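Local coordinates for protein endoglucanase EG-II (Hypocrea jecorina, PDB 3QR3) that probably hydrolyses internal beta-1,4-glucosidic bonds of cellulose, as an endoglucanase of glycoside hydrolase family 5 with a TIM-barrel catalytic domain, at residues D185-G190 / I215-K220; K27-L32 / N40-I45; G92-G97 / A137-V142; I115-P120 / I155-A160. All blocks are in the same frame, centred on the assembly; numbering follows the deposited sequence.

Contact 1. Residues D185-G190 / I215-K220; sequences DWQSAG and IFDVHK. With SO4 (sulfate ion), chain C; SO4 (sulfate ion), chain D.
Gln-187 brings its carboxamide obliquely over one face of the His-219 imidazole, OE1 leading. OE1 stands 3.2 Å above the ring plane, shifted toward the rim, and the amide and ring planes are 40° apart. Although Gln-187 OE1 lies only 3.3 Å from His-219 NE2, the angle is too poor for a hydrogen bond, so the two flat groups meet by packing. Gln-187 CB adds a CH-pi contact, 4.2 Å from the ring centroid of His-219. With CG turned anti to the carbonyl carbon (chi1 -77°) and the chain then extended, the amide reaches Asp-217, two residues back along strand 214-219. There NE2 donates to Asp-217 O at 2.9 Å and 164°; the acceptor lies in the amide plane, while the donor stands well above the carbonyl plane. A second bond, to Asp-217 OD1, is weak. The backbones meet in a single bridge: His-219 N donates to Gln-187 O (2.8 Å) and Ala-189 N to His-219 O (2.9 Å).

Beyond the two segments, Glu-149 N bonds Gln-187 OE1, Glu-149 OE2 pairs with His-219 ND1, and Thr-259 OG1 meets Asp-217 OD1. Glu-149 lies in an Asn-Glu-Pro sequence, consistent with the acid/base of family 5. Gripped at both amide ends, Gln-187 is unlikely to flip, consistent with a buried polar network that would hold His-219 and Glu-149 in position.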
loop_
_atom_site.group_PDB
_atom_site.type_symbol
_atom_site.label_atom_id
_atom_site.label_comp_id
_atom_site.label_asym_id
_atom_site.label_seq_id
_atom_site.Cartn_x
_atom_site.Cartn_y
_atom_site.Cartn_z
ATOM N N ASP A 185 -6.670 -12.927 -4.798
ATOM C CA ASP A 185 -5.405 -13.638 -4.628
ATOM C C ASP A 185 -4.326 -12.785 -3.954
ATOM O O ASP A 185 -3.184 -12.749 -4.400
ATOM C CB ASP A 185 -4.898 -14.160 -5.973
ATOM C CG ASP A 185 -5.617 -15.425 -6.415
ATOM O OD1 ASP A 185 -5.394 -16.490 -5.796
ATOM O OD2 ASP A 185 -6.399 -15.353 -7.384
ATOM N N TRP A 186 -4.701 -12.111 -2.875
ATOM C CA TRP A 186 -3.771 -11.302 -2.102
ATOM C C TRP A 186 -3.128 -10.234 -2.987
ATOM O O TRP A 186 -1.968 -9.867 -2.794
ATOM C CB TRP A 186 -2.700 -12.190 -1.468
ATOM C CG TRP A 186 -3.246 -13.404 -0.790
ATOM C CD1 TRP A 186 -3.528 -14.611 -1.368
ATOM C CD2 TRP A 186 -3.550 -13.549 0.608
ATOM N NE1 TRP A 186 -4.002 -15.491 -0.417
ATOM C CE2 TRP A 186 -4.025 -14.865 0.801
ATOM C CE3 TRP A 186 -3.465 -12.694 1.714
ATOM C CZ2 TRP A 186 -4.422 -15.344 2.053
ATOM C CZ3 TRP A 186 -3.867 -13.170 2.959
ATOM C CH2 TRP A 186 -4.329 -14.485 3.118
ATOM N N GLN A 187 -3.888 -9.739 -3.957
ATOM C CA GLN A 187 -3.377 -8.728 -4.883
ATOM C C GLN A 187 -2.194 -9.184 -5.736
ATOM O O GLN A 187 -1.507 -8.357 -6.329
ATOM C CB GLN A 187 -2.969 -7.473 -4.119
ATOM C CG GLN A 187 -4.139 -6.597 -3.698
ATOM C CD GLN A 187 -3.661 -5.306 -3.063
ATOM O OE1 GLN A 187 -3.547 -5.214 -1.845
ATOM N NE2 GLN A 187 -3.337 -4.314 -3.891
ATOM N N SER A 188 -1.955 -10.483 -5.822
ATOM C CA SER A 188 -0.797 -10.951 -6.582
ATOM C C SER A 188 -0.789 -10.489 -8.033
ATOM O O SER A 188 -1.765 -10.668 -8.773
ATOM C CB SER A 188 -0.668 -12.470 -6.538
ATOM O OG SER A 188 0.378 -12.870 -7.411
ATOM N N ALA A 189 0.326 -9.890 -8.435
ATOM C CA ALA A 189 0.510 -9.459 -9.810
ATOM C C ALA A 189 0.466 -10.661 -10.754
ATOM O O ALA A 189 0.092 -10.535 -11.915
ATOM C CB ALA A 189 1.848 -8.690 -9.956
ATOM N N GLY A 190 0.863 -11.825 -10.252
ATOM C CA GLY A 190 0.877 -13.033 -11.066
ATOM C C GLY A 190 -0.503 -13.574 -11.411
ATOM O O GLY A 190 -0.691 -14.193 -12.460
ATOM N N ILE A 215 -6.003 3.404 -10.553
ATOM C CA ILE A 215 -4.783 2.673 -10.838
ATOM C C ILE A 215 -4.883 1.272 -10.277
ATOM O O ILE A 215 -5.285 1.097 -9.131
ATOM C CB ILE A 215 -3.579 3.395 -10.194
ATOM C CG1 ILE A 215 -3.586 4.887 -10.575
ATOM C CG2 ILE A 215 -2.258 2.696 -10.559
ATOM C CD1 ILE A 215 -3.486 5.144 -12.096
ATOM N N PHE A 216 -4.528 0.269 -11.076
ATOM C CA PHE A 216 -4.553 -1.096 -10.568
ATOM C C PHE A 216 -3.446 -1.279 -9.530
ATOM O O PHE A 216 -2.314 -0.874 -9.744
ATOM C CB PHE A 216 -4.439 -2.114 -11.703
ATOM C CG PHE A 216 -5.607 -2.068 -12.677
ATOM C CD1 PHE A 216 -6.903 -2.347 -12.249
ATOM C CD2 PHE A 216 -5.402 -1.750 -14.007
ATOM C CE1 PHE A 216 -7.978 -2.308 -13.140
ATOM C CE2 PHE A 216 -6.463 -1.710 -14.906
ATOM C CZ PHE A 216 -7.759 -1.992 -14.472
ATOM N N ASP A 217 -3.787 -1.884 -8.400
ATOM C CA ASP A 217 -2.853 -1.989 -7.269
ATOM C C ASP A 217 -2.465 -3.457 -7.105
ATOM O O ASP A 217 -3.307 -4.273 -6.742
ATOM C CB ASP A 217 -3.576 -1.493 -6.004
ATOM C CG ASP A 217 -2.652 -1.264 -4.828
ATOM O OD1 ASP A 217 -1.657 -2.008 -4.697
ATOM O OD2 ASP A 217 -2.941 -0.345 -4.018
ATOM N N VAL A 218 -1.208 -3.804 -7.379
ATOM C CA VAL A 218 -0.766 -5.191 -7.208
ATOM C C VAL A 218 0.361 -5.337 -6.192
ATOM O O VAL A 218 1.039 -4.365 -5.872
ATOM C CB VAL A 218 -0.323 -5.833 -8.539
ATOM C CG1 VAL A 218 -1.519 -5.990 -9.490
ATOM C CG2 VAL A 218 0.789 -5.025 -9.182
ATOM N N HIS A 219 0.533 -6.564 -5.693
ATOM C CA HIS A 219 1.611 -6.948 -4.797
ATOM C C HIS A 219 2.377 -8.104 -5.427
ATOM O O HIS A 219 1.810 -8.886 -6.182
ATOM C CB HIS A 219 1.035 -7.438 -3.466
ATOM C CG HIS A 219 0.452 -6.353 -2.622
ATOM N ND1 HIS A 219 0.139 -6.536 -1.291
ATOM C CD2 HIS A 219 0.149 -5.063 -2.905
ATOM C CE1 HIS A 219 -0.345 -5.412 -0.796
ATOM N NE2 HIS A 219 -0.347 -4.500 -1.755
ATOM N N LYS A 220 3.657 -8.239 -5.102
ATOM C CA LYS A 220 4.396 -9.420 -5.538
ATOM C C LYS A 220 5.663 -9.586 -4.726
ATOM O O LYS A 220 6.456 -8.650 -4.598
ATOM C CB LYS A 220 4.744 -9.345 -7.032
ATOM C CG LYS A 220 5.041 -10.707 -7.669
ATOM C CD LYS A 220 3.836 -11.656 -7.565
ATOM C CE LYS A 220 4.141 -13.030 -8.153
ATOM N NZ LYS A 220 5.221 -13.762 -7.404
HETATM S S SO4 C . 0.980 -16.131 -8.616
HETATM O O1 SO4 C . 0.144 -15.203 -7.874
HETATM O O2 SO4 C . 0.211 -16.737 -9.702
HETATM O O3 SO4 C . 2.117 -15.405 -9.182
HETATM O O4 SO4 C . 1.453 -17.164 -7.701
HETATM S S SO4 D . -4.038 -19.067 -0.890
HETATM O O1 SO4 D . -4.758 -18.485 0.238
HETATM O O2 SO4 D . -4.564 -20.401 -1.166
HETATM O O3 SO4 D . -4.230 -18.229 -2.068
HETATM O O4 SO4 D . -2.617 -19.160 -0.575
HETATM O O HOH W 1 -3.174 -2.534 -1.512
#

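Contact 2. Residues K27-L32 / N40-I45; sequences KVYPPL and NYPDGI. With SO4 (sulfate ion), chain H.
Tyr-29 drives the edge of its ring into the face of Tyr-41, with the centroids 4.8 Å apart and the planes at 57°. Tyr-29 CE1 is the atom that comes over the centre of the Tyr-41 ring. Tyr-29 meanwhile offers a face of its own to Pro-42, whose CD makes a CH-pi contact 3.9 Å from the Tyr-29 centroid, displaced toward the rim. The tyrosine can serve both partners because its CG is anti to the backbone N (chi1 -171°), which carries the ring across to the other segment.

Packing is closest where the backbones meet. Pro-31 is the centre of an inverse gamma turn, and its O accepts from Gly-44 N at 2.8 Å, the donor standing above the carbonyl plane. A side chain at Gly-44 would collide with Pro-31 O, so this approach depends on the glycine. Next to it, Leu-32 CD2 meets Ile-45 CD1 at 3.8 Å.

The outer side is held through solvent instead. One water bridges Tyr-41 OH (2.9 Å) and Val-28 O, a second joins Tyr-29 OH (2.8 Å) to Asn-40 O, and Asn-40 ND2 donates to a sulfate probably left from crystallisation, while its OD1 is hydrogen-bonded to Ser-38 OG.

Asp-43, the N-cap of helix 44-55, accepts from Gly-46 N through OD1. Further in, Pro-31 and Leu-32 pack on Leu-89 of helix 80-95, while Tyr-29 O receives a bond from Ser-297, just past strand 287-296; the contact thus sits at the start of helix 44-55, with Pro-31 and Leu-32 against helix 80-95.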
loop_
_atom_site.group_PDB
_atom_site.type_symbol
_atom_site.label_atom_id
_atom_site.label_comp_id
_atom_site.label_asym_id
_atom_site.label_seq_id
_atom_site.Cartn_x
_atom_site.Cartn_y
_atom_site.Cartn_z
ATOM N N LYS A 27 -3.043 -3.618 20.004
ATOM C CA LYS A 27 -1.713 -4.061 19.581
ATOM C C LYS A 27 -1.033 -3.195 18.515
ATOM O O LYS A 27 0.039 -3.562 18.016
ATOM C CB LYS A 27 -1.749 -5.523 19.130
ATOM C CG LYS A 27 -2.491 -6.423 20.106
ATOM C CD LYS A 27 -1.747 -7.713 20.398
ATOM C CE LYS A 27 -2.320 -8.390 21.637
ATOM N NZ LYS A 27 -1.369 -9.373 22.236
ATOM N N VAL A 28 -1.621 -2.054 18.160
ATOM C CA VAL A 28 -0.939 -1.173 17.196
ATOM C C VAL A 28 0.381 -0.689 17.795
ATOM O O VAL A 28 0.504 -0.567 19.008
ATOM C CB VAL A 28 -1.792 0.047 16.786
ATOM C CG1 VAL A 28 -3.064 -0.407 16.060
ATOM C CG2 VAL A 28 -2.122 0.900 18.012
ATOM N N TYR A 29 1.369 -0.442 16.944
ATOM C CA TYR A 29 2.654 0.097 17.392
ATOM C C TYR A 29 3.049 1.129 16.342
ATOM O O TYR A 29 3.922 0.879 15.512
ATOM C CB TYR A 29 3.706 -1.019 17.512
ATOM C CG TYR A 29 5.028 -0.610 18.175
ATOM C CD1 TYR A 29 5.045 0.227 19.284
ATOM C CD2 TYR A 29 6.244 -1.097 17.712
ATOM C CE1 TYR A 29 6.242 0.595 19.898
ATOM C CE2 TYR A 29 7.450 -0.738 18.319
ATOM C CZ TYR A 29 7.439 0.114 19.409
ATOM O OH TYR A 29 8.622 0.466 20.033
ATOM N N PRO A 30 2.370 2.287 16.355
ATOM C CA PRO A 30 2.507 3.256 15.261
ATOM C C PRO A 30 3.902 3.860 15.198
ATOM O O PRO A 30 4.527 4.071 16.242
ATOM C CB PRO A 30 1.453 4.321 15.600
ATOM C CG PRO A 30 0.465 3.605 16.538
ATOM C CD PRO A 30 1.367 2.711 17.347
ATOM N N PRO A 31 4.398 4.115 13.975
ATOM C CA PRO A 31 5.720 4.714 13.759
ATOM C C PRO A 31 5.694 6.244 13.898
ATOM O O PRO A 31 6.133 6.962 13.000
ATOM C CB PRO A 31 6.044 4.317 12.309
ATOM C CG PRO A 31 4.701 4.220 11.637
ATOM C CD PRO A 31 3.690 3.839 12.709
ATOM N N LEU A 32 5.155 6.722 15.013
ATOM C CA LEU A 32 5.236 8.130 15.380
ATOM C C LEU A 32 6.022 8.195 16.683
ATOM O O LEU A 32 5.598 7.627 17.702
ATOM C CB LEU A 32 3.850 8.728 15.595
ATOM C CG LEU A 32 3.028 8.997 14.345
ATOM C CD1 LEU A 32 1.596 9.335 14.721
ATOM C CD2 LEU A 32 3.660 10.129 13.524
ATOM N N ASN A 40 9.675 7.443 22.378
ATOM C CA ASN A 40 10.559 6.404 21.864
ATOM C C ASN A 40 9.824 5.308 21.105
ATOM O O ASN A 40 10.292 4.169 21.035
ATOM C CB ASN A 40 11.455 5.823 22.965
ATOM C CG ASN A 40 10.661 5.261 24.118
ATOM O OD1 ASN A 40 9.505 4.861 23.949
ATOM N ND2 ASN A 40 11.274 5.226 25.304
ATOM N N TYR A 41 8.672 5.646 20.532
ATOM C CA TYR A 41 8.091 4.782 19.514
ATOM C C TYR A 41 8.943 4.956 18.252
ATOM O O TYR A 41 9.738 5.891 18.168
ATOM C CB TYR A 41 6.611 5.121 19.259
ATOM C CG TYR A 41 5.625 4.395 20.169
ATOM C CD1 TYR A 41 5.855 4.275 21.540
ATOM C CD2 TYR A 41 4.462 3.841 19.655
ATOM C CE1 TYR A 41 4.945 3.614 22.368
ATOM C CE2 TYR A 41 3.545 3.180 20.474
ATOM C CZ TYR A 41 3.797 3.071 21.830
ATOM O OH TYR A 41 2.889 2.420 22.635
ATOM N N PRO A 42 8.800 4.049 17.271
ATOM C CA PRO A 42 9.607 4.148 16.048
ATOM C C PRO A 42 9.390 5.483 15.332
ATOM O O PRO A 42 8.278 6.017 15.353
ATOM C CB PRO A 42 9.100 2.973 15.209
ATOM C CG PRO A 42 8.656 1.975 16.252
ATOM C CD PRO A 42 7.983 2.825 17.285
ATOM N N ASP A 43 10.454 6.008 14.726
ATOM C CA ASP A 43 10.456 7.357 14.175
ATOM C C ASP A 43 10.148 7.338 12.675
ATOM O O ASP A 43 11.024 7.560 11.840
ATOM C CB ASP A 43 11.813 8.019 14.442
ATOM C CG ASP A 43 11.842 9.487 14.050
ATOM O OD1 ASP A 43 10.791 10.034 13.686
ATOM O OD2 ASP A 43 12.927 10.101 14.108
ATOM N N GLY A 44 8.894 7.065 12.342
ATOM C CA GLY A 44 8.484 6.951 10.951
ATOM C C GLY A 44 8.700 8.219 10.150
ATOM O O GLY A 44 9.063 8.173 8.979
ATOM N N ILE A 45 8.476 9.362 10.776
ATOM C CA ILE A 45 8.601 10.625 10.075
ATOM C C ILE A 45 10.063 10.934 9.789
ATOM O O ILE A 45 10.401 11.388 8.703
ATOM C CB ILE A 45 7.937 11.770 10.849
ATOM C CG1 ILE A 45 6.425 11.522 10.913
ATOM C CG2 ILE A 45 8.247 13.097 10.179
ATOM C CD1 ILE A 45 5.619 12.666 11.480
HETATM S S SO4 H . 13.792 6.899 27.486
HETATM O O1 SO4 H . 12.714 6.398 28.339
HETATM O O2 SO4 H . 13.973 8.328 27.720
HETATM O O3 SO4 H . 15.030 6.182 27.789
HETATM O O4 SO4 H . 13.475 6.703 26.075
HETATM O O HOH W 2 0.368 1.623 21.367
HETATM O O HOH W 3 8.545 1.859 22.425
#

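Contact 3. Residues G92-G97 / A137-V142; sequences GCLSLG and ASQSRV. With SO4 (sulfate ion), chain E.
The Schellman motif that ends helix 80-95 receives the guanidinium of Arg-141 at its Leu-94 carbonyl. Gly-97, with a positive phi of 79°, returns its N to Leu-94 O at 3.0 Å, and Arg-141 NH1 donates to the same oxygen at 2.8 Å and 163°. The arginine bond lies in the carbonyl plane on a lone pair, and close to the guanidinium plane as well; NH2 adds a weak bond. A bend at chi3 (-74°) swings the group back toward the helix end, where NH1 also reaches Ala-98 O. Because carbonyls at a helix C terminus carry partial negative charge, the cation is likely to be favoured there.

In the TIM barrel, helix 80-95 leads into strand 99-104, and the type I turn Gln-139 to Val-142 leads into the adjoining strand 142-145. The contact therefore joins two successive helix-to-strand connections at the N-terminal ends of the strands. The disulfide between Cys-93 and Cys-100 ties the same helix to strand 99-104.

Beside this polar grip the Leu-94 and Arg-141 side chains run antiparallel, with Leu-94 CD2 3.7 Å from Arg-141 CB. Leu-94 CD1 touches both Val-142 CG2 (3.8 Å) and Gln-139 NE2 (3.6 Å), the latter amide being bonded through OE1 to Gln-91 NE2. A methionine in place of Arg-141 would probably leave Leu-94 O without its side-chain donor and Ala-98 O without the NH1 bond. A sulfate, probably from the crystallisation liquor, takes bonds at the guanidinium edge from Arg-141 NE to O4 (2.9 Å) and from Arg-141 NH2 to O1 (3.0 Å).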
loop_
_atom_site.group_PDB
_atom_site.type_symbol
_atom_site.label_atom_id
_atom_site.label_comp_id
_atom_site.label_asym_id
_atom_site.label_seq_id
_atom_site.Cartn_x
_atom_site.Cartn_y
_atom_site.Cartn_z
ATOM N N GLY A 92 3.099 14.203 7.789
ATOM C CA GLY A 92 4.547 14.128 7.776
ATOM C C GLY A 92 5.027 13.683 6.410
ATOM O O GLY A 92 6.017 14.182 5.870
ATOM N N CYS A 93 4.300 12.730 5.848
ATOM C CA CYS A 93 4.594 12.218 4.518
ATOM C C CYS A 93 4.356 13.310 3.466
ATOM O O CYS A 93 5.201 13.563 2.607
ATOM C CB CYS A 93 3.705 10.999 4.250
ATOM S SG CYS A 93 3.712 10.424 2.564
ATOM N N LEU A 94 3.211 13.975 3.557
ATOM C CA LEU A 94 2.849 15.008 2.579
ATOM C C LEU A 94 3.771 16.232 2.653
ATOM O O LEU A 94 4.025 16.881 1.648
ATOM C CB LEU A 94 1.394 15.444 2.773
ATOM C CG LEU A 94 0.281 14.430 2.496
ATOM C CD1 LEU A 94 -1.031 15.003 2.957
ATOM C CD2 LEU A 94 0.215 14.055 1.008
ATOM N N SER A 95 4.263 16.534 3.849
ATOM C CA SER A 95 5.129 17.693 4.068
ATOM C C SER A 95 6.457 17.569 3.351
ATOM O O SER A 95 7.142 18.563 3.113
ATOM C CB SER A 95 5.376 17.898 5.565
ATOM O OG SER A 95 4.196 18.355 6.213
ATOM N N LEU A 96 6.818 16.337 3.017
ATOM C CA LEU A 96 8.060 16.052 2.316
ATOM C C LEU A 96 7.879 16.122 0.800
ATOM O O LEU A 96 8.800 15.812 0.049
ATOM C CB LEU A 96 8.557 14.661 2.717
ATOM C CG LEU A 96 9.015 14.563 4.171
ATOM C CD1 LEU A 96 9.066 13.115 4.621
ATOM C CD2 LEU A 96 10.372 15.237 4.332
ATOM N N GLY A 97 6.688 16.521 0.358
ATOM C CA GLY A 97 6.376 16.582 -1.062
ATOM C C GLY A 97 6.036 15.227 -1.676
ATOM O O GLY A 97 5.783 15.124 -2.874
ATOM N N ALA A 137 -9.995 15.589 0.879
ATOM C CA ALA A 137 -10.435 16.061 -0.435
ATOM C C ALA A 137 -9.521 17.127 -1.042
ATOM O O ALA A 137 -9.280 17.121 -2.246
ATOM C CB ALA A 137 -11.880 16.564 -0.371
ATOM N N SER A 138 -9.013 18.034 -0.213
ATOM C CA SER A 138 -8.236 19.165 -0.715
ATOM C C SER A 138 -6.753 18.846 -0.882
ATOM O O SER A 138 -5.993 19.689 -1.341
ATOM C CB SER A 138 -8.385 20.375 0.207
ATOM O OG SER A 138 -7.761 20.129 1.460
ATOM N N GLN A 139 -6.340 17.634 -0.515
ATOM C CA GLN A 139 -4.924 17.256 -0.606
ATOM C C GLN A 139 -4.683 16.246 -1.725
ATOM O O GLN A 139 -4.907 15.047 -1.553
ATOM C CB GLN A 139 -4.429 16.740 0.742
ATOM C CG GLN A 139 -4.609 17.767 1.848
ATOM C CD GLN A 139 -3.950 17.366 3.152
ATOM O OE1 GLN A 139 -4.393 16.435 3.829
ATOM N NE2 GLN A 139 -2.902 18.084 3.528
ATOM N N SER A 140 -4.234 16.739 -2.878
ATOM C CA SER A 140 -4.177 15.920 -4.085
ATOM C C SER A 140 -3.098 14.831 -4.058
ATOM O O SER A 140 -3.068 13.965 -4.934
ATOM C CB SER A 140 -3.986 16.811 -5.320
ATOM O OG SER A 140 -2.673 17.348 -5.342
ATOM N N ARG A 141 -2.214 14.861 -3.067
ATOM C CA ARG A 141 -1.140 13.865 -3.024
ATOM C C ARG A 141 -1.446 12.708 -2.069
ATOM O O ARG A 141 -0.612 11.826 -1.847
ATOM C CB ARG A 141 0.215 14.516 -2.709
ATOM C CG ARG A 141 0.832 15.245 -3.904
ATOM C CD ARG A 141 2.167 15.910 -3.563
ATOM N NE ARG A 141 1.995 17.114 -2.753
ATOM C CZ ARG A 141 2.376 17.229 -1.484
ATOM N NH1 ARG A 141 2.957 16.208 -0.863
ATOM N NH2 ARG A 141 2.180 18.374 -0.837
ATOM N N VAL A 142 -2.647 12.719 -1.503
ATOM C CA VAL A 142 -3.133 11.561 -0.768
ATOM C C VAL A 142 -3.662 10.557 -1.796
ATOM O O VAL A 142 -4.407 10.910 -2.706
ATOM C CB VAL A 142 -4.226 11.948 0.244
ATOM C CG1 VAL A 142 -4.914 10.709 0.811
ATOM C CG2 VAL A 142 -3.630 12.790 1.362
HETATM S S SO4 E . -0.145 20.153 -3.349
HETATM O O1 SO4 E . 1.094 20.477 -2.632
HETATM O O2 SO4 E . -1.299 20.329 -2.473
HETATM O O3 SO4 E . -0.298 21.031 -4.497
HETATM O O4 SO4 E . -0.094 18.763 -3.778
#

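Contact 4. Residues I115-P120 / I155-A160; sequences IGQGGP and INTWAA
Ile-115 begins the contact by pointing CD1 at the edge of the Trp-158 indole, near the ring plane and 4.3 Å from Trp-158 CZ3. The same isoleucine packs on Phe-125 of helix 122-136, a residue that Trp-158 touches too. Gly-116 follows with a positive phi (75°), and its O lies 3.8 Å from Thr-157 CG2, the branch that stands anti to the Thr-157 backbone N. Gly-116 N is bonded to Pro-120 O at 2.7 Å, which closes the segment into a compact turn.

In the barrel this turn belongs to the loop after strand 99-104, beyond the small hairpin of strands 109-110 and 113-114, whereas helix 155-171 follows strand 142-145. Two successive beta-alpha units are thus packed together on the side of the strand C-terminal ends.

Gln-117 comes next and carries the largest share on its segment. Its extended chain runs head-on toward Thr-157, with Gln-117 CG 3.8 Å from Thr-157 CG2 and Gln-117 NE2 3.5 Å from Thr-157 CB. Gln-117 NE2 and Trp-158 N, 3.4 Å apart, are both donors and so form no bond; OE1 instead accepts from Asn-154 N. A serine here would remove the reach to the helix and would probably open a gap beside Thr-157 and deprive Asn-154 N of its acceptor. Asn-154 OD1, in turn, accepts from Thr-157 N, while Trp-158 NE1 is bonded to Pro-182 O.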
loop_
_atom_site.group_PDB
_atom_site.type_symbol
_atom_site.label_atom_id
_atom_site.label_comp_id
_atom_site.label_asym_id
_atom_site.label_seq_id
_atom_site.Cartn_x
_atom_site.Cartn_y
_atom_site.Cartn_z
ATOM N N ILE A 115 -16.402 -8.128 3.435
ATOM C CA ILE A 115 -17.171 -6.950 3.065
ATOM C C ILE A 115 -18.108 -7.274 1.898
ATOM O O ILE A 115 -17.665 -7.711 0.837
ATOM C CB ILE A 115 -16.249 -5.786 2.656
ATOM C CG1 ILE A 115 -15.347 -5.367 3.824
ATOM C CG2 ILE A 115 -17.057 -4.602 2.183
ATOM C CD1 ILE A 115 -14.149 -4.503 3.352
ATOM N N GLY A 116 -19.403 -7.077 2.116
ATOM C CA GLY A 116 -20.402 -7.268 1.082
ATOM C C GLY A 116 -20.712 -8.721 0.780
ATOM O O GLY A 116 -21.488 -9.015 -0.122
ATOM N N GLN A 117 -20.100 -9.632 1.526
ATOM C CA GLN A 117 -20.272 -11.060 1.276
ATOM C C GLN A 117 -20.416 -11.840 2.589
ATOM O O GLN A 117 -19.799 -12.893 2.778
ATOM C CB GLN A 117 -19.103 -11.591 0.427
ATOM C CG GLN A 117 -18.931 -10.803 -0.884
ATOM C CD GLN A 117 -17.697 -11.198 -1.696
ATOM O OE1 GLN A 117 -17.231 -12.338 -1.653
ATOM N NE2 GLN A 117 -17.173 -10.245 -2.453
ATOM N N GLY A 118 -21.249 -11.318 3.485
ATOM C CA GLY A 118 -21.475 -11.959 4.771
ATOM C C GLY A 118 -20.974 -11.137 5.948
ATOM O O GLY A 118 -21.513 -11.234 7.042
ATOM N N GLY A 119 -19.937 -10.332 5.720
ATOM C CA GLY A 119 -19.406 -9.444 6.744
ATOM C C GLY A 119 -20.090 -8.091 6.654
ATOM O O GLY A 119 -21.283 -8.025 6.381
ATOM N N PRO A 120 -19.340 -7.000 6.878
ATOM C CA PRO A 120 -19.906 -5.649 6.764
ATOM C C PRO A 120 -20.626 -5.445 5.428
ATOM O O PRO A 120 -20.288 -6.102 4.455
ATOM C CB PRO A 120 -18.669 -4.752 6.826
ATOM C CG PRO A 120 -17.670 -5.552 7.599
ATOM C CD PRO A 120 -17.909 -6.980 7.221
ATOM N N ILE A 155 -15.013 -12.221 -6.815
ATOM C CA ILE A 155 -14.437 -11.062 -7.473
ATOM C C ILE A 155 -15.485 -10.152 -8.111
ATOM O O ILE A 155 -15.269 -8.943 -8.226
ATOM C CB ILE A 155 -13.370 -11.459 -8.533
ATOM C CG1 ILE A 155 -12.575 -10.224 -8.965
ATOM C CG2 ILE A 155 -14.019 -12.127 -9.732
ATOM C CD1 ILE A 155 -11.871 -9.518 -7.832
ATOM N N ASN A 156 -16.614 -10.720 -8.530
ATOM C CA ASN A 156 -17.656 -9.916 -9.161
ATOM C C ASN A 156 -18.289 -9.002 -8.127
ATOM O O ASN A 156 -18.447 -7.803 -8.342
ATOM C CB ASN A 156 -18.732 -10.802 -9.804
ATOM C CG ASN A 156 -18.166 -11.744 -10.845
ATOM O OD1 ASN A 156 -17.747 -11.317 -11.920
ATOM N ND2 ASN A 156 -18.149 -13.034 -10.531
ATOM N N THR A 157 -18.643 -9.581 -6.990
ATOM C CA THR A 157 -19.207 -8.796 -5.904
ATOM C C THR A 157 -18.194 -7.782 -5.372
ATOM O O THR A 157 -18.540 -6.625 -5.130
ATOM C CB THR A 157 -19.707 -9.713 -4.783
ATOM O OG1 THR A 157 -20.547 -10.716 -5.361
ATOM C CG2 THR A 157 -20.491 -8.923 -3.745
ATOM N N TRP A 158 -16.941 -8.206 -5.213
ATOM C CA TRP A 158 -15.881 -7.281 -4.773
ATOM C C TRP A 158 -15.725 -6.056 -5.698
ATOM O O TRP A 158 -15.627 -4.922 -5.222
ATOM C CB TRP A 158 -14.540 -8.011 -4.593
ATOM C CG TRP A 158 -13.406 -7.102 -4.167
ATOM C CD1 TRP A 158 -12.256 -6.840 -4.859
ATOM C CD2 TRP A 158 -13.325 -6.332 -2.958
ATOM N NE1 TRP A 158 -11.466 -5.965 -4.152
ATOM C CE2 TRP A 158 -12.099 -5.635 -2.987
ATOM C CE3 TRP A 158 -14.168 -6.170 -1.856
ATOM C CZ2 TRP A 158 -11.703 -4.784 -1.961
ATOM C CZ3 TRP A 158 -13.769 -5.323 -0.838
ATOM C CH2 TRP A 158 -12.547 -4.644 -0.899
ATOM N N ALA A 159 -15.708 -6.276 -7.013
ATOM C CA ALA A 159 -15.606 -5.162 -7.962
ATOM C C ALA A 159 -16.738 -4.144 -7.802
ATOM O O ALA A 159 -16.522 -2.941 -7.944
ATOM C CB ALA A 159 -15.570 -5.681 -9.409
ATOM N N ALA A 160 -17.948 -4.630 -7.532
ATOM C CA ALA A 160 -19.083 -3.755 -7.253
ATOM C C ALA A 160 -18.824 -2.928 -5.996
ATOM O O ALA A 160 -19.063 -1.718 -5.975
ATOM C CB ALA A 160 -20.369 -4.576 -7.098
#

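Following the chain, contact 2 comes first and closes the short loop between 27-32 and 40-45, where helix 44-55 starts. Contact 3 joins the end of helix 80-95 to the turn before strand 142-145. Contact 4 crosses it: 115-120 falls inside the span of contact 3, whereas 155-160 lies beyond, so the loop before helix 122-136 is tied to the start of helix 155-171. Contact 1 follows in series, joining the loop after strand 179-182 to strand 214-219. None is nested within another. Contacts 2 and 3 touch, through Ile-45 CD1 and Gly-92 CA at 4.1 Å, and contact 1 lies across the chain's centre from both.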